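Local coordinates for protein phospholipase A1 (PDB 4HYQ) that hydrolyses the acyl ester of glycerophospholipids at the sn-1 position, probably with the serine-based chemistry of GDSL (SGNH-type) hydrolases, at residues Ala37-Ala40 / Ser44-Ser47; Gly187-Ala192 / Leu229-Ser234. All coordinates share one frame; numbering follows the deposited sequence.

Contact 1: residues Ala37-Ala40 / Ser44-Ser47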
ATOM      1  N   ALA A  37       8.853 -10.486  -0.045  1.00 10.64           N
ATOM      2  CA  ALA A  37      10.014 -11.281  -0.418  1.00 13.31           C
ATOM      3  C   ALA A  37      11.013 -11.308   0.727  1.00 13.81           C
ATOM      4  O   ALA A  37      11.626 -12.356   0.990  1.00 14.18           O
ATOM      5  CB  ALA A  37      10.665 -10.714  -1.675  1.00 12.40           C
ATOM      6  N   LEU A  38      11.185 -10.171   1.401  1.00 11.71           N
ATOM      7  CA  LEU A  38      12.110 -10.113   2.542  1.00 13.15           C
ATOM      8  C   LEU A  38      11.605 -11.045   3.643  1.00 13.87           C
ATOM      9  O   LEU A  38      12.387 -11.790   4.240  1.00 15.93           O
ATOM     10  CB  LEU A  38      12.223  -8.687   3.107  1.00 11.23           C
ATOM     11  CG  LEU A  38      12.767  -7.614   2.150  1.00 11.58           C
ATOM     12  CD1 LEU A  38      12.715  -6.244   2.814  1.00 12.15           C
ATOM     13  CD2 LEU A  38      14.193  -7.956   1.759  1.00 12.94           C
ATOM     14  N   TRP A  39      10.300 -11.016   3.903  1.00 13.82           N
ATOM     15  CA  TRP A  39       9.746 -11.871   4.951  1.00 14.06           C
ATOM     16  C   TRP A  39       9.877 -13.354   4.599  1.00 15.09           C
ATOM     17  O   TRP A  39      10.255 -14.167   5.446  1.00 17.18           O
ATOM     18  CB  TRP A  39       8.273 -11.536   5.207  1.00 14.77           C
ATOM     19  CG  TRP A  39       7.707 -12.254   6.415  1.00 14.17           C
ATOM     20  CD1 TRP A  39       7.693 -11.807   7.713  1.00 16.02           C
ATOM     21  CD2 TRP A  39       7.122 -13.558   6.436  1.00 15.23           C
ATOM     22  NE1 TRP A  39       7.132 -12.757   8.536  1.00 15.25           N
ATOM     23  CE2 TRP A  39       6.772 -13.843   7.779  1.00 15.17           C
ATOM     24  CE3 TRP A  39       6.862 -14.518   5.450  1.00 13.43           C
ATOM     25  CZ2 TRP A  39       6.178 -15.050   8.158  1.00 16.80           C
ATOM     26  CZ3 TRP A  39       6.268 -15.720   5.826  1.00 17.63           C
ATOM     27  CH2 TRP A  39       5.933 -15.973   7.173  1.00 15.73           C
ATOM     28  N   ALA A  40       9.570 -13.710   3.358  1.00 15.38           N
ATOM     29  CA  ALA A  40       9.650 -15.108   2.931  1.00 16.78           C
ATOM     30  C   ALA A  40      11.080 -15.647   3.016  1.00 18.41           C
ATOM     31  O   ALA A  40      11.292 -16.803   3.398  1.00 19.25           O
ATOM     32  CB  ALA A  40       9.111 -15.258   1.508  1.00 14.43           C
ATOM     33  N   SER A  44      11.081 -18.730   5.662  1.00 24.29           N
ATOM     34  CA  SER A  44      10.902 -20.016   4.988  1.00 24.41           C
ATOM     35  C   SER A  44       9.520 -20.670   5.038  1.00 23.83           C
ATOM     36  O   SER A  44       9.370 -21.768   5.585  1.00 23.53           O
ATOM     37  CB  SER A  44      11.918 -21.027   5.536  1.00 25.60           C
ATOM     38  OG  SER A  44      13.230 -20.498   5.520  1.00 28.50           O
ATOM     39  N   PRO A  45       8.491 -20.012   4.476  1.00 22.51           N
ATOM     40  CA  PRO A  45       7.146 -20.594   4.478  1.00 21.11           C
ATOM     41  C   PRO A  45       7.137 -21.831   3.578  1.00 21.49           C
ATOM     42  O   PRO A  45       8.004 -21.974   2.721  1.00 20.74           O
ATOM     43  CB  PRO A  45       6.281 -19.468   3.914  1.00 20.97           C
ATOM     44  CG  PRO A  45       7.241 -18.739   3.008  1.00 20.91           C
ATOM     45  CD  PRO A  45       8.486 -18.682   3.843  1.00 22.24           C
ATOM     46  N   ALA A  46       6.164 -22.716   3.777  1.00 20.31           N
ATOM     47  CA  ALA A  46       6.057 -23.932   2.972  1.00 20.04           C
ATOM     48  C   ALA A  46       6.051 -23.598   1.485  1.00 19.73           C
ATOM     49  O   ALA A  46       6.558 -24.357   0.668  1.00 19.48           O
ATOM     50  CB  ALA A  46       4.789 -24.695   3.344  1.00 22.55           C
ATOM     51  N   SER A  47       5.439 -22.470   1.142  1.00 17.96           N
ATOM     52  CA  SER A  47       5.386 -21.999  -0.241  1.00 16.06           C
ATOM     53  C   SER A  47       5.251 -20.485  -0.197  1.00 16.16           C
ATOM     54  O   SER A  47       4.845 -19.917   0.821  1.00 15.67           O
ATOM     55  CB  SER A  47       4.198 -22.600  -0.993  1.00 16.34           C
ATOM     56  OG  SER A  47       2.965 -22.258  -0.388  1.00 18.11           O
TER
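The hydrogen bonding between A40 and S44 comes down to a single i to i+4 backbone bond at the C-terminal end of helix 35-43. S44 N donates to A40 O at 3.0 Å. The bond is bent, with an N-H...O angle of 136°, and the donor lies 30° off the plane of the A40 carbonyl. S44 is the first residue to abandon helical geometry, and its positive phi turns the backbone into the left-handed region. Its CB points away from the helix, and its N-H makes the bond.

The packing rests on one atom of the next residue. P45 offers the helix the CD corner of its ring, which lies 3.4 Å from A40 O, against the same oxygen that takes the S44 N bond. Its apolar partners are two. The methyl group of A40 meets this corner with CB 4.2 Å from P45 CD. The indole of W39 also reaches this atom, its CZ3 4.2 Å from P45 CD; the approach is oblique, and the two side chains slide past each other in opposite directions. W39 has CG anti to its own backbone nitrogen (chi1 -172°), a torsion that swings the six-membered ring forward along the helix to P45. W39 is buried, with Y5 packing edge-to-face on it, and L229 and L232 of helix 221-235 also touch it.

A left-handed residue followed directly by proline is a familiar way to end a helix. Beyond it, A46 and S47 make backbone bonds to G3 and Y5, so the turn delivers the chain to edge strand 47-50 and completes a beta-alpha-beta crossover from strand 4-9 in the parallel alpha/beta sheet.

Contact 2: residues Gly187-Ala192 / Leu229-Ser234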
ATOM      1  N   GLY A 187      -1.963  -3.490   9.749  1.00 11.70           N
ATOM      2  CA  GLY A 187      -0.576  -3.066   9.883  1.00 11.86           C
ATOM      3  C   GLY A 187      -0.519  -1.548   9.822  1.00 12.20           C
ATOM      4  O   GLY A 187      -0.829  -0.959   8.789  1.00 11.03           O
ATOM      5  N   ASP A 188      -0.117  -0.909  10.919  1.00 11.09           N
ATOM      6  CA  ASP A 188      -0.087   0.551  10.964  1.00 12.64           C
ATOM      7  C   ASP A 188       1.174   1.133  10.341  1.00 12.51           C
ATOM      8  O   ASP A 188       2.120   1.488  11.032  1.00 12.27           O
ATOM      9  CB  ASP A 188      -0.213   1.031  12.416  1.00 15.75           C
ATOM     10  CG  ASP A 188      -0.608   2.493  12.515  1.00 19.35           C
ATOM     11  OD1 ASP A 188      -0.401   3.249  11.535  1.00 17.64           O
ATOM     12  OD2 ASP A 188      -1.121   2.895  13.585  1.00 19.49           O
ATOM     13  N   ILE A 189       1.173   1.226   9.019  1.00 11.98           N
ATOM     14  CA  ILE A 189       2.310   1.754   8.275  1.00 10.80           C
ATOM     15  C   ILE A 189       2.498   3.258   8.528  1.00 11.67           C
ATOM     16  O   ILE A 189       3.626   3.736   8.582  1.00 11.77           O
ATOM     17  CB  ILE A 189       2.098   1.455   6.769  1.00 10.43           C
ATOM     18  CG1 ILE A 189       2.239  -0.058   6.539  1.00 11.43           C
ATOM     19  CG2 ILE A 189       3.074   2.249   5.898  1.00  9.41           C
ATOM     20  CD1 ILE A 189       3.625  -0.625   6.814  1.00 12.62           C
ATOM     21  N   ALA A 190       1.402   3.992   8.699  1.00 11.66           N
ATOM     22  CA  ALA A 190       1.478   5.428   8.961  1.00 12.89           C
ATOM     23  C   ALA A 190       2.278   5.660  10.239  1.00 13.39           C
ATOM     24  O   ALA A 190       3.121   6.552  10.306  1.00 13.18           O
ATOM     25  CB  ALA A 190       0.077   6.012   9.099  1.00 13.73           C
ATOM     26  N   ALA A 191       2.027   4.833  11.252  1.00 13.90           N
ATOM     27  CA  ALA A 191       2.749   4.968  12.506  1.00 13.88           C
ATOM     28  C   ALA A 191       4.224   4.637  12.290  1.00 14.22           C
ATOM     29  O   ALA A 191       5.108   5.369  12.733  1.00 15.38           O
ATOM     30  CB  ALA A 191       2.142   4.044  13.559  1.00 14.38           C
ATOM     31  N   ALA A 192       4.493   3.540  11.590  1.00 13.69           N
ATOM     32  CA  ALA A 192       5.868   3.125  11.329  1.00 14.40           C
ATOM     33  C   ALA A 192       6.656   4.147  10.513  1.00 14.58           C
ATOM     34  O   ALA A 192       7.872   4.270  10.681  1.00 16.04           O
ATOM     35  CB  ALA A 192       5.881   1.767  10.605  1.00 15.98           C
ATOM     36  N   LEU A 229       8.451  -4.211   6.493  1.00 11.84           N
ATOM     37  CA  LEU A 229       8.809  -5.523   7.022  1.00 13.65           C
ATOM     38  C   LEU A 229       8.570  -5.684   8.532  1.00 13.84           C
ATOM     39  O   LEU A 229       7.977  -6.676   8.967  1.00 13.48           O
ATOM     40  CB  LEU A 229      10.256  -5.860   6.663  1.00 13.31           C
ATOM     41  CG  LEU A 229      10.711  -7.240   7.149  1.00 14.78           C
ATOM     42  CD1 LEU A 229       9.838  -8.343   6.553  1.00 13.14           C
ATOM     43  CD2 LEU A 229      12.177  -7.432   6.774  1.00 15.64           C
ATOM     44  N   PRO A 230       9.013  -4.712   9.348  1.00 14.20           N
ATOM     45  CA  PRO A 230       8.787  -4.856  10.793  1.00 14.21           C
ATOM     46  C   PRO A 230       7.300  -4.902  11.136  1.00 14.24           C
ATOM     47  O   PRO A 230       6.891  -5.617  12.052  1.00 13.59           O
ATOM     48  CB  PRO A 230       9.496  -3.636  11.381  1.00 16.13           C
ATOM     49  CG  PRO A 230      10.625  -3.401  10.400  1.00 16.35           C
ATOM     50  CD  PRO A 230       9.905  -3.574   9.069  1.00 14.24           C
ATOM     51  N   VAL A 231       6.487  -4.160  10.388  1.00 13.52           N
ATOM     52  CA  VAL A 231       5.046  -4.160  10.624  1.00 12.77           C
ATOM     53  C   VAL A 231       4.497  -5.560  10.315  1.00 14.22           C
ATOM     54  O   VAL A 231       3.742  -6.119  11.115  1.00 12.85           O
ATOM     55  CB  VAL A 231       4.346  -3.075   9.765  1.00 12.89           C
ATOM     56  CG1 VAL A 231       2.826  -3.250   9.800  1.00 14.04           C
ATOM     57  CG2 VAL A 231       4.727  -1.688  10.298  1.00 12.66           C
ATOM     58  N   LEU A 232       4.878  -6.141   9.176  1.00 12.15           N
ATOM     59  CA  LEU A 232       4.408  -7.496   8.881  1.00 12.91           C
ATOM     60  C   LEU A 232       4.922  -8.485   9.928  1.00 14.07           C
ATOM     61  O   LEU A 232       4.174  -9.367  10.352  1.00 14.98           O
ATOM     62  CB  LEU A 232       4.831  -7.971   7.477  1.00 12.67           C
ATOM     63  CG  LEU A 232       4.449  -9.436   7.166  1.00 13.01           C
ATOM     64  CD1 LEU A 232       2.928  -9.600   7.230  1.00 10.98           C
ATOM     65  CD2 LEU A 232       4.957  -9.849   5.783  1.00 12.77           C
ATOM     66  N   ASN A 233       6.186  -8.357  10.331  1.00 14.33           N
ATOM     67  CA  ASN A 233       6.759  -9.263  11.340  1.00 16.67           C
ATOM     68  C   ASN A 233       5.920  -9.239  12.611  1.00 16.32           C
ATOM     69  O   ASN A 233       5.719 -10.272  13.254  1.00 16.78           O
ATOM     70  CB  ASN A 233       8.176  -8.848  11.746  1.00 16.32           C
ATOM     71  CG  ASN A 233       9.217  -9.130  10.687  1.00 19.78           C
ATOM     72  OD1 ASN A 233       8.997  -9.911   9.769  1.00 21.38           O
ATOM     73  ND2 ASN A 233      10.381  -8.498  10.828  1.00 19.55           N
ATOM     74  N   SER A 234       5.443  -8.056  12.974  1.00 17.19           N
ATOM     75  CA  SER A 234       4.653  -7.880  14.191  1.00 18.23           C
ATOM     76  C   SER A 234       3.260  -8.498  14.154  1.00 19.62           C
ATOM     77  O   SER A 234       2.665  -8.769  15.203  1.00 19.61           O
ATOM     78  CB  SER A 234       4.511  -6.388  14.508  1.00 19.03           C
ATOM     79  OG  SER A 234       3.515  -5.778  13.690  1.00 20.30           O
TER
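One side chain, V231, supplies nearly all that helix 229-234 brings to this contact, and its CG1 sits tightly against a bare backbone: G187 CA is only 3.4 Å from V231 CG1. A beta carbon on G187 would point at this methyl and clash with it. The setting is the end of the parallel sheet of an SGNH-type (GDSL family) hydrolase, a three-layer alpha/beta/alpha fold, where edge strand 185-187 runs through an inverse gamma turn centred on D188 into the short helix 189-192, with helix 221-235 packed alongside.

The two methyls of V231 divide the work. CG1, anti to the backbone N (chi1 169°), covers the strand end, whereas CG2 faces the short helix, 3.7 Å from A192 CB and 3.8 Å from I189 CD1. The I189 side chain starts off beside the contact and curls back into it: its chi2 of -65° folds CD1 round toward V231, and the two side chains cross at a slant. L140 of the neighbouring strand 136-140 touches both. With V231 cut back to an alanine, G187 CA would probably lose its cover and a gap would open before I189 CD1 and A192 CB.

No hydrogen bond crosses the interface; polar groups instead fix each side internally. D188 is the N-cap of helix 189-192, its OD1 accepting from A191 N at 2.9 Å from above the carboxylate plane. The turn itself is closed by a weak bond from I189 N to G187 O. On the other helix, S234 OG donates to V231 O over 2.6 Å, a bond within the helix, tilted 19° from the carbonyl plane.

In the fold
Contacts 1 and 2 serve the two outermost strands of the sheet, one leading into strand 47-50 and the other leaving strand 185-187. Both are only partly buried, but contact 1 is peripheral, centred about 19 Å from the centre of the chain, and contact 2, at about 11 Å, lies deeper. Their chemistry follows: a local helix end combines a backbone bond with proline packing, whereas segments distant in sequence meet by van der Waals packing, with no hydrogen bond across. Though the centres are about 17 Å apart, helix 35-43 packs on helix 221-235: W39 CG meets L232 CD2 at 3.7 Å. Helix 221-235 thus turns V231 to one neighbour and L229 and L232 to the other.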